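Local coordinates for protein L-amino acid deaminase (Proteus vulgaris, PDB 5I39) that probably acts as a membrane-bound flavin-dependent oxidoreductase that deaminates L-amino acids, and carries a bound FAD, at residues Ala38-Val43 with Arg59-Val64; Ser262-Ser267 with Tyr293-Arg298. All blocks are in the same frame, centred on the assembly; numbering follows the deposited sequence.

Contact 1 comes first along the chain and closes before contact 2 opens. Their centres lie about 37 Å apart, on opposite sides of the chain's centre, and their nearest atoms are about 22 Å apart. They share no sheet. Contact 1 pairs strands 40-43 and 63-66, the two strands of the beta-alpha-beta unit that runs through helix 47-58, in the six-strand dinucleotide-binding sheet. Contact 2 pairs strands 257-266 and 293-295 in the large mixed sheet. FAD spans the gap between them. Val43 of contact 1 meets its adenine, and Gln263 of contact 2 lies by the methyl-bearing edge of its flavin. One cofactor thus bridges the two sheets of this oxidoreductase.

Contact 1. Residues Ala38-Val43 with Arg59-Val64; sequences ADVVVV and RGLSVV. With FAD (flavin-adenine dinucleotide), chain B.
Two side-chain torsions let Asp39 and Ser62 bond to each other's backbone N-H. Ser62 OG stands between its own backbone N and carbonyl carbon (chi1 63°), which brings it to the backbone amide of Asp39. Asp39 CG lies anti to its carbonyl carbon (chi1 -64°), and this carries the carboxylate over to the backbone of Ser62. Asp39 N donates to Ser62 OG at 2.9 Å. In return Ser62 N donates to Asp39 OD2 at 3.0 Å, meeting the oxygen from above the carboxylate plane. Both bonds are nearly straight. The CD2 methyl of Leu61 lies alongside the same carboxylate, 3.9 Å from Asp39 OD2.

Beyond this pair the chains run as parallel strands. Val40 is level with Val63, and Val41 with Val64. Val40 N donates to Ser62 O, Val64 N to Val40 O, and Val42 N to Val64 O; the last is the shortest of the three at 2.8 Å. On one face Val42 CG2 crosses Val63 CG1 at 3.8 Å, and Val40 CG2 reaches Leu61 CD1. Helix 47-58 packs here through Ala53, Leu56 and Val57. On the other face Ala38 CB rests against Val64 CG2 at 3.6 Å, with Ile230 touching both side chains. Gly60 ends the preceding helix in a Schellman motif.

This is the first beta-alpha-beta unit of a Rossmann-type FAD-binding fold. Val43 leads to the probable GxGxxG turn, and its CG1 touches FAD C6A at 3.5 Å. Glu67, just past strand 63-66, hydrogen-bonds FAD. Chemically, the contact is two reciprocal hydrogen bonds just ahead of the strands, then apolar packing on both faces. A main-chain N-H near the carboxylate is consistent with a modest stabilisation of its charge, since the donor comes from above the plane.

Contact 2. Residues Ser262-Ser267 with Tyr293-Arg298; sequences SQQLIS and YATSPR. With FAD (flavin-adenine dinucleotide), chain B.
Ser262 meets Ser296 where the two chains begin to part. Its carbonyl O lies 2.7 Å from Ser296 OG, which is placed there by a torsion anti to the backbone N (chi1 164°). Arg298 O is also within reach of that hydroxyl, so its single proton is not settled between the two carbonyls. Water 1 adds a bridge: it accepts from Ser262 N and donates to Arg298 O.

Gln263 starts away from strand 293-295, but its chain, bent at chi2, brings its end nearer to 293-298. The same side chain lies by the flavin, its CG 3.8 Å from FAD C7M, and it also touches Tyr80.

Gln264 pairs with Thr295 as an antiparallel hydrogen-bonded pair. Gln264 N donates to Thr295 O at 2.8 Å, in a bent bond of 138°. Thr295 N donates to Gln264 O from well above the carbonyl plane. Gln264 CB rests on Thr295 CG2 at 3.9 Å. Water 2 donates to both Gln264 OE1 and Thr295 OG1. Thr295 OG1 is also hydrogen-bonded to Phe284 O, in strand 283-287, and Gln264 NE2 to Gln343 OE1 and Leu321 O.

Leu265 opposes Ala294 as a non-hydrogen-bonded pair. Its CD1 methyl lies 3.5 Å from Tyr293 O.

Ile266 and Tyr293 form the next hydrogen-bonded pair. Ile266 N to Tyr293 O and Tyr293 N to Ile266 O are both nearly straight, at 2.9 Å each. Ile266 CG1 crosses Tyr293 CB at 3.9 Å, while the tyrosine ring leads away to Phe335, which it meets edge-to-face, and its OH bonds Gly274 N.

Strand 257-266 is flanked by 293-295 and 340-350, both antiparallel to it, and strand 283-287 continues the sheet beyond 293-295. Helix 318-331 packs on the face bearing Gln264 and Ile266, through Leu325 and Leu328.

Contact 1. Residues Ala38-Val43 with Arg59-Val64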
loop_
_atom_site.group_PDB
_atom_site.type_symbol
_atom_site.label_atom_id
_atom_site.label_comp_id
_atom_site.label_asym_id
_atom_site.label_seq_id
_atom_site.Cartn_x
_atom_site.Cartn_y
_atom_site.Cartn_z
ATOM N N ALA A 38 -18.849 19.901 -0.204
ATOM C CA ALA A 38 -17.420 19.755 -0.502
ATOM C C ALA A 38 -17.247 19.579 -2.001
ATOM O O ALA A 38 -18.091 18.962 -2.650
ATOM C CB ALA A 38 -16.832 18.565 0.237
ATOM N N ASP A 39 -16.163 20.113 -2.558
ATOM C CA ASP A 39 -15.922 19.974 -3.997
ATOM C C ASP A 39 -15.759 18.508 -4.400
ATOM O O ASP A 39 -16.204 18.114 -5.474
ATOM C CB ASP A 39 -14.690 20.763 -4.450
ATOM C CG ASP A 39 -14.836 22.260 -4.275
ATOM O OD1 ASP A 39 -15.974 22.764 -4.163
ATOM O OD2 ASP A 39 -13.779 22.930 -4.250
ATOM N N VAL A 40 -15.119 17.717 -3.540
ATOM C CA VAL A 40 -15.010 16.268 -3.725
ATOM C C VAL A 40 -15.267 15.594 -2.384
ATOM O O VAL A 40 -14.750 16.041 -1.359
ATOM C CB VAL A 40 -13.613 15.832 -4.227
ATOM C CG1 VAL A 40 -13.597 14.340 -4.554
ATOM C CG2 VAL A 40 -13.188 16.641 -5.443
ATOM N N VAL A 41 -16.062 14.524 -2.401
ATOM C CA VAL A 41 -16.211 13.654 -1.237
ATOM C C VAL A 41 -15.518 12.329 -1.537
ATOM O O VAL A 41 -15.763 11.707 -2.570
ATOM C CB VAL A 41 -17.686 13.444 -0.849
ATOM C CG1 VAL A 41 -17.814 12.460 0.311
ATOM C CG2 VAL A 41 -18.309 14.782 -0.471
ATOM N N VAL A 42 -14.645 11.920 -0.621
ATOM C CA VAL A 42 -13.897 10.676 -0.733
ATOM C C VAL A 42 -14.472 9.690 0.279
ATOM O O VAL A 42 -14.626 10.019 1.453
ATOM C CB VAL A 42 -12.402 10.924 -0.450
ATOM C CG1 VAL A 42 -11.606 9.624 -0.453
ATOM C CG2 VAL A 42 -11.813 11.902 -1.456
ATOM N N VAL A 43 -14.799 8.494 -0.199
ATOM C CA VAL A 43 -15.269 7.410 0.657
ATOM C C VAL A 43 -14.066 6.555 1.050
ATOM O O VAL A 43 -13.509 5.835 0.212
ATOM C CB VAL A 43 -16.328 6.551 -0.064
ATOM C CG1 VAL A 43 -16.804 5.409 0.824
ATOM C CG2 VAL A 43 -17.506 7.415 -0.498
ATOM N N ARG A 59 -4.762 20.790 -6.114
ATOM C CA ARG A 59 -5.415 21.351 -7.299
ATOM C C ARG A 59 -6.456 22.438 -6.989
ATOM O O ARG A 59 -7.131 22.919 -7.898
ATOM C CB ARG A 59 -6.064 20.229 -8.109
ATOM C CG ARG A 59 -5.092 19.152 -8.532
ATOM C CD ARG A 59 -5.762 18.114 -9.407
ATOM N NE ARG A 59 -4.938 16.908 -9.512
ATOM C CZ ARG A 59 -4.801 16.129 -10.590
ATOM N NH1 ARG A 59 -5.407 16.403 -11.748
ATOM N NH2 ARG A 59 -4.026 15.053 -10.509
ATOM N N GLY A 60 -6.585 22.828 -5.723
ATOM C CA GLY A 60 -7.467 23.922 -5.317
ATOM C C GLY A 60 -8.882 23.518 -4.945
ATOM O O GLY A 60 -9.747 24.380 -4.807
ATOM N N LEU A 61 -9.123 22.221 -4.763
ATOM C CA LEU A 61 -10.461 21.710 -4.454
ATOM C C LEU A 61 -10.606 21.437 -2.966
ATOM O O LEU A 61 -9.675 20.951 -2.331
ATOM C CB LEU A 61 -10.717 20.423 -5.235
ATOM C CG LEU A 61 -10.674 20.581 -6.758
ATOM C CD1 LEU A 61 -10.590 19.227 -7.442
ATOM C CD2 LEU A 61 -11.874 21.367 -7.265
ATOM N N SER A 62 -11.772 21.754 -2.408
ATOM C CA SER A 62 -12.092 21.334 -1.044
ATOM C C SER A 62 -12.444 19.846 -1.038
ATOM O O SER A 62 -13.099 19.339 -1.960
ATOM C CB SER A 62 -13.235 22.160 -0.466
ATOM O OG SER A 62 -14.422 21.976 -1.208
ATOM N N VAL A 63 -11.995 19.149 0.000
ATOM C CA VAL A 63 -12.185 17.704 0.089
ATOM C C VAL A 63 -12.652 17.317 1.479
ATOM O O VAL A 63 -12.094 17.766 2.482
ATOM C CB VAL A 63 -10.897 16.921 -0.243
ATOM C CG1 VAL A 63 -11.158 15.420 -0.207
ATOM C CG2 VAL A 63 -10.356 17.314 -1.612
ATOM N N VAL A 64 -13.678 16.470 1.514
ATOM C CA VAL A 64 -14.113 15.802 2.728
ATOM C C VAL A 64 -13.971 14.301 2.514
ATOM O O VAL A 64 -14.420 13.774 1.498
ATOM C CB VAL A 64 -15.575 16.156 3.078
ATOM C CG1 VAL A 64 -16.145 15.228 4.147
ATOM C CG2 VAL A 64 -15.663 17.599 3.551
HETATM P PA FAD B . -8.007 0.517 3.405
HETATM O O1A FAD B . -8.618 -0.804 3.884
HETATM O O2A FAD B . -6.741 0.920 4.138
HETATM O O5B FAD B . -9.014 1.734 3.586
HETATM C C5B FAD B . -10.343 1.720 3.085
HETATM C C4B FAD B . -11.174 2.467 4.112
HETATM O O4B FAD B . -12.507 2.640 3.591
HETATM C C3B FAD B . -11.305 1.685 5.420
HETATM O O3B FAD B . -10.737 2.438 6.491
HETATM C C2B FAD B . -12.821 1.467 5.534
HETATM O O2B FAD B . -13.301 1.470 6.892
HETATM C C1B FAD B . -13.385 2.598 4.694
HETATM N N9A FAD B . -14.729 2.379 4.150
HETATM C C8A FAD B . -15.146 1.330 3.470
HETATM N N7A FAD B . -16.424 1.472 3.060
HETATM C C5A FAD B . -16.798 2.659 3.519
HETATM C C6A FAD B . -18.023 3.453 3.469
HETATM N N6A FAD B . -19.116 2.980 2.838
HETATM N N1A FAD B . -18.033 4.664 4.059
HETATM C C2A FAD B . -16.948 5.157 4.671
HETATM N N3A FAD B . -15.796 4.483 4.780
HETATM C C4A FAD B . -15.691 3.269 4.224
HETATM N N1 FAD B . 1.076 -2.937 -0.048
HETATM C C2 FAD B . 2.341 -2.589 -0.302
HETATM O O2 FAD B . 2.539 -1.671 -1.118
HETATM N N3 FAD B . 3.374 -3.221 0.306
HETATM C C4 FAD B . 3.236 -4.235 1.167
HETATM O O4 FAD B . 4.207 -4.751 1.701
HETATM C C4X FAD B . 1.878 -4.697 1.485
HETATM N N5 FAD B . 1.617 -5.753 2.303
HETATM C C5X FAD B . 0.362 -6.004 2.689
HETATM C C6 FAD B . 0.085 -6.936 3.692
HETATM C C7 FAD B . -1.209 -7.166 4.149
HETATM C C7M FAD B . -1.471 -8.143 5.273
HETATM C C8 FAD B . -2.330 -6.425 3.552
HETATM C C8M FAD B . -3.749 -6.608 4.034
HETATM C C9 FAD B . -2.058 -5.510 2.533
HETATM C C9A FAD B . -0.765 -5.276 2.078
HETATM N N10 FAD B . -0.496 -4.358 1.055
HETATM C C10 FAD B . 0.809 -3.944 0.804
HETATM C "C1'" FAD B . -1.568 -3.674 0.360
HETATM C "C2'" FAD B . -1.939 -2.360 0.951
HETATM O "O2'" FAD B . -1.939 -2.476 2.370
HETATM C "C3'" FAD B . -3.320 -2.000 0.413
HETATM O "O3'" FAD B . -3.371 -2.122 -1.033
HETATM C "C4'" FAD B . -3.746 -0.593 0.762
HETATM O "O4'" FAD B . -3.581 -0.362 2.174
HETATM C "C5'" FAD B . -5.200 -0.391 0.374
HETATM O "O5'" FAD B . -5.548 0.933 0.785
HETATM P P FAD B . -7.104 1.378 0.732
HETATM O O1P FAD B . -7.152 2.816 1.151
HETATM O O2P FAD B . -7.707 0.947 -0.588
HETATM O O3P FAD B . -7.805 0.388 1.813
#

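Contact 2. Residues Ser262-Ser267 with Tyr293-Arg298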
loop_
_atom_site.group_PDB
_atom_site.type_symbol
_atom_site.label_atom_id
_atom_site.label_comp_id
_atom_site.label_asym_id
_atom_site.label_seq_id
_atom_site.Cartn_x
_atom_site.Cartn_y
_atom_site.Cartn_z
ATOM N N SER A 262 -1.152 -13.162 6.755
ATOM C CA SER A 262 -0.715 -12.974 8.139
ATOM C C SER A 262 0.591 -12.191 8.193
ATOM O O SER A 262 1.369 -12.191 7.234
ATOM C CB SER A 262 -0.543 -14.322 8.840
ATOM O OG SER A 262 -1.800 -14.922 9.099
ATOM N N GLN A 263 0.811 -11.524 9.324
ATOM C CA GLN A 263 1.991 -10.695 9.556
ATOM C C GLN A 263 2.451 -10.836 10.991
ATOM O O GLN A 263 1.640 -11.057 11.896
ATOM C CB GLN A 263 1.669 -9.225 9.298
ATOM C CG GLN A 263 1.254 -8.888 7.882
ATOM C CD GLN A 263 2.319 -9.191 6.845
ATOM O OE1 GLN A 263 3.517 -9.239 7.129
ATOM N NE2 GLN A 263 1.886 -9.402 5.636
ATOM N N GLN A 264 3.757 -10.694 11.188
ATOM C CA GLN A 264 4.378 -10.750 12.506
ATOM C C GLN A 264 5.375 -9.612 12.649
ATOM O O GLN A 264 5.903 -9.106 11.655
ATOM C CB GLN A 264 5.101 -12.079 12.698
ATOM C CG GLN A 264 4.191 -13.288 12.603
ATOM C CD GLN A 264 4.958 -14.582 12.441
ATOM O OE1 GLN A 264 5.771 -14.718 11.528
ATOM N NE2 GLN A 264 4.689 -15.547 13.308
ATOM N N LEU A 265 5.617 -9.208 13.891
ATOM C CA LEU A 265 6.614 -8.197 14.208
ATOM C C LEU A 265 7.431 -8.720 15.374
ATOM O O LEU A 265 6.862 -9.100 16.399
ATOM C CB LEU A 265 5.953 -6.864 14.568
ATOM C CG LEU A 265 6.904 -5.699 14.882
ATOM C CD1 LEU A 265 7.710 -5.300 13.657
ATOM C CD2 LEU A 265 6.144 -4.497 15.422
ATOM N N ILE A 266 8.753 -8.748 15.211
ATOM C CA ILE A 266 9.662 -9.221 16.254
ATOM C C ILE A 266 10.674 -8.143 16.612
ATOM O O ILE A 266 10.951 -7.235 15.820
ATOM C CB ILE A 266 10.369 -10.544 15.861
ATOM C CG1 ILE A 266 11.317 -10.359 14.664
ATOM C CG2 ILE A 266 9.322 -11.619 15.584
ATOM C CD1 ILE A 266 12.152 -11.581 14.338
ATOM N N SER A 267 11.231 -8.248 17.813
ATOM C CA SER A 267 12.248 -7.309 18.258
ATOM C C SER A 267 13.554 -7.534 17.505
ATOM O O SER A 267 13.782 -8.593 16.907
ATOM C CB SER A 267 12.466 -7.396 19.770
ATOM O OG SER A 267 12.956 -8.664 20.163
ATOM N N TYR A 293 11.727 -5.982 13.359
ATOM C CA TYR A 293 11.644 -6.700 12.087
ATOM C C TYR A 293 10.250 -7.232 11.815
ATOM O O TYR A 293 9.694 -7.995 12.615
ATOM C CB TYR A 293 12.639 -7.862 12.043
ATOM C CG TYR A 293 14.048 -7.429 11.729
ATOM C CD1 TYR A 293 14.849 -6.842 12.704
ATOM C CD2 TYR A 293 14.581 -7.592 10.450
ATOM C CE1 TYR A 293 16.144 -6.432 12.422
ATOM C CE2 TYR A 293 15.875 -7.188 10.155
ATOM C CZ TYR A 293 16.651 -6.608 11.143
ATOM O OH TYR A 293 17.933 -6.208 10.847
ATOM N N ALA A 294 9.711 -6.840 10.667
ATOM C CA ALA A 294 8.511 -7.443 10.124
ATOM C C ALA A 294 8.880 -8.778 9.486
ATOM O O ALA A 294 9.923 -8.902 8.853
ATOM C CB ALA A 294 7.891 -6.518 9.095
ATOM N N THR A 295 8.022 -9.774 9.667
ATOM C CA THR A 295 8.215 -11.091 9.056
ATOM C C THR A 295 6.870 -11.794 8.928
ATOM O O THR A 295 5.898 -11.395 9.548
ATOM C CB THR A 295 9.206 -11.959 9.876
ATOM O OG1 THR A 295 9.392 -13.232 9.243
ATOM C CG2 THR A 295 8.719 -12.177 11.307
ATOM N N SER A 296 6.833 -12.857 8.135
ATOM C CA SER A 296 5.618 -13.659 7.949
ATOM C C SER A 296 5.955 -14.910 7.151
ATOM O O SER A 296 6.894 -14.879 6.369
ATOM C CB SER A 296 4.561 -12.844 7.198
ATOM O OG SER A 296 3.524 -13.654 6.680
ATOM N N PRO A 297 5.189 -16.010 7.330
ATOM C CA PRO A 297 5.416 -17.184 6.469
ATOM C C PRO A 297 5.119 -16.962 4.977
ATOM O O PRO A 297 5.626 -17.710 4.145
ATOM C CB PRO A 297 4.466 -18.240 7.050
ATOM C CG PRO A 297 3.450 -17.474 7.822
ATOM C CD PRO A 297 4.174 -16.282 8.365
ATOM N N ARG A 298 4.297 -15.965 4.651
ATOM C CA ARG A 298 4.006 -15.607 3.261
ATOM C C ARG A 298 3.604 -14.133 3.188
ATOM O O ARG A 298 2.663 -13.712 3.867
ATOM C CB ARG A 298 2.886 -16.492 2.710
ATOM C CG ARG A 298 2.685 -16.374 1.207
ATOM C CD ARG A 298 1.458 -17.137 0.728
ATOM N NE ARG A 298 1.637 -18.593 0.777
ATOM C CZ ARG A 298 2.108 -19.363 -0.211
ATOM N NH1 ARG A 298 2.481 -18.852 -1.387
ATOM N NH2 ARG A 298 2.211 -20.677 -0.017
HETATM P PA FAD B . -8.007 0.517 3.405
HETATM O O1A FAD B . -8.618 -0.804 3.884
HETATM O O2A FAD B . -6.741 0.920 4.138
HETATM O O5B FAD B . -9.014 1.734 3.586
HETATM C C5B FAD B . -10.343 1.720 3.085
HETATM C C4B FAD B . -11.174 2.467 4.112
HETATM O O4B FAD B . -12.507 2.640 3.591
HETATM C C3B FAD B . -11.305 1.685 5.420
HETATM O O3B FAD B . -10.737 2.438 6.491
HETATM C C2B FAD B . -12.821 1.467 5.534
HETATM O O2B FAD B . -13.301 1.470 6.892
HETATM C C1B FAD B . -13.385 2.598 4.694
HETATM N N9A FAD B . -14.729 2.379 4.150
HETATM C C8A FAD B . -15.146 1.330 3.470
HETATM N N7A FAD B . -16.424 1.472 3.060
HETATM C C5A FAD B . -16.798 2.659 3.519
HETATM C C6A FAD B . -18.023 3.453 3.469
HETATM N N6A FAD B . -19.116 2.980 2.838
HETATM N N1A FAD B . -18.033 4.664 4.059
HETATM C C2A FAD B . -16.948 5.157 4.671
HETATM N N3A FAD B . -15.796 4.483 4.780
HETATM C C4A FAD B . -15.691 3.269 4.224
HETATM N N1 FAD B . 1.076 -2.937 -0.048
HETATM C C2 FAD B . 2.341 -2.589 -0.302
HETATM O O2 FAD B . 2.539 -1.671 -1.118
HETATM N N3 FAD B . 3.374 -3.221 0.306
HETATM C C4 FAD B . 3.236 -4.235 1.167
HETATM O O4 FAD B . 4.207 -4.751 1.701
HETATM C C4X FAD B . 1.878 -4.697 1.485
HETATM N N5 FAD B . 1.617 -5.753 2.303
HETATM C C5X FAD B . 0.362 -6.004 2.689
HETATM C C6 FAD B . 0.085 -6.936 3.692
HETATM C C7 FAD B . -1.209 -7.166 4.149
HETATM C C7M FAD B . -1.471 -8.143 5.273
HETATM C C8 FAD B . -2.330 -6.425 3.552
HETATM C C8M FAD B . -3.749 -6.608 4.034
HETATM C C9 FAD B . -2.058 -5.510 2.533
HETATM C C9A FAD B . -0.765 -5.276 2.078
HETATM N N10 FAD B . -0.496 -4.358 1.055
HETATM C C10 FAD B . 0.809 -3.944 0.804
HETATM C "C1'" FAD B . -1.568 -3.674 0.360
HETATM C "C2'" FAD B . -1.939 -2.360 0.951
HETATM O "O2'" FAD B . -1.939 -2.476 2.370
HETATM C "C3'" FAD B . -3.320 -2.000 0.413
HETATM O "O3'" FAD B . -3.371 -2.122 -1.033
HETATM C "C4'" FAD B . -3.746 -0.593 0.762
HETATM O "O4'" FAD B . -3.581 -0.362 2.174
HETATM C "C5'" FAD B . -5.200 -0.391 0.374
HETATM O "O5'" FAD B . -5.548 0.933 0.785
HETATM P P FAD B . -7.104 1.378 0.732
HETATM O O1P FAD B . -7.152 2.816 1.151
HETATM O O2P FAD B . -7.707 0.947 -0.588
HETATM O O3P FAD B . -7.805 0.388 1.813
HETATM O O HOH W 1 0.621 -15.063 5.551
HETATM O O HOH W 2 8.022 -15.586 10.107
#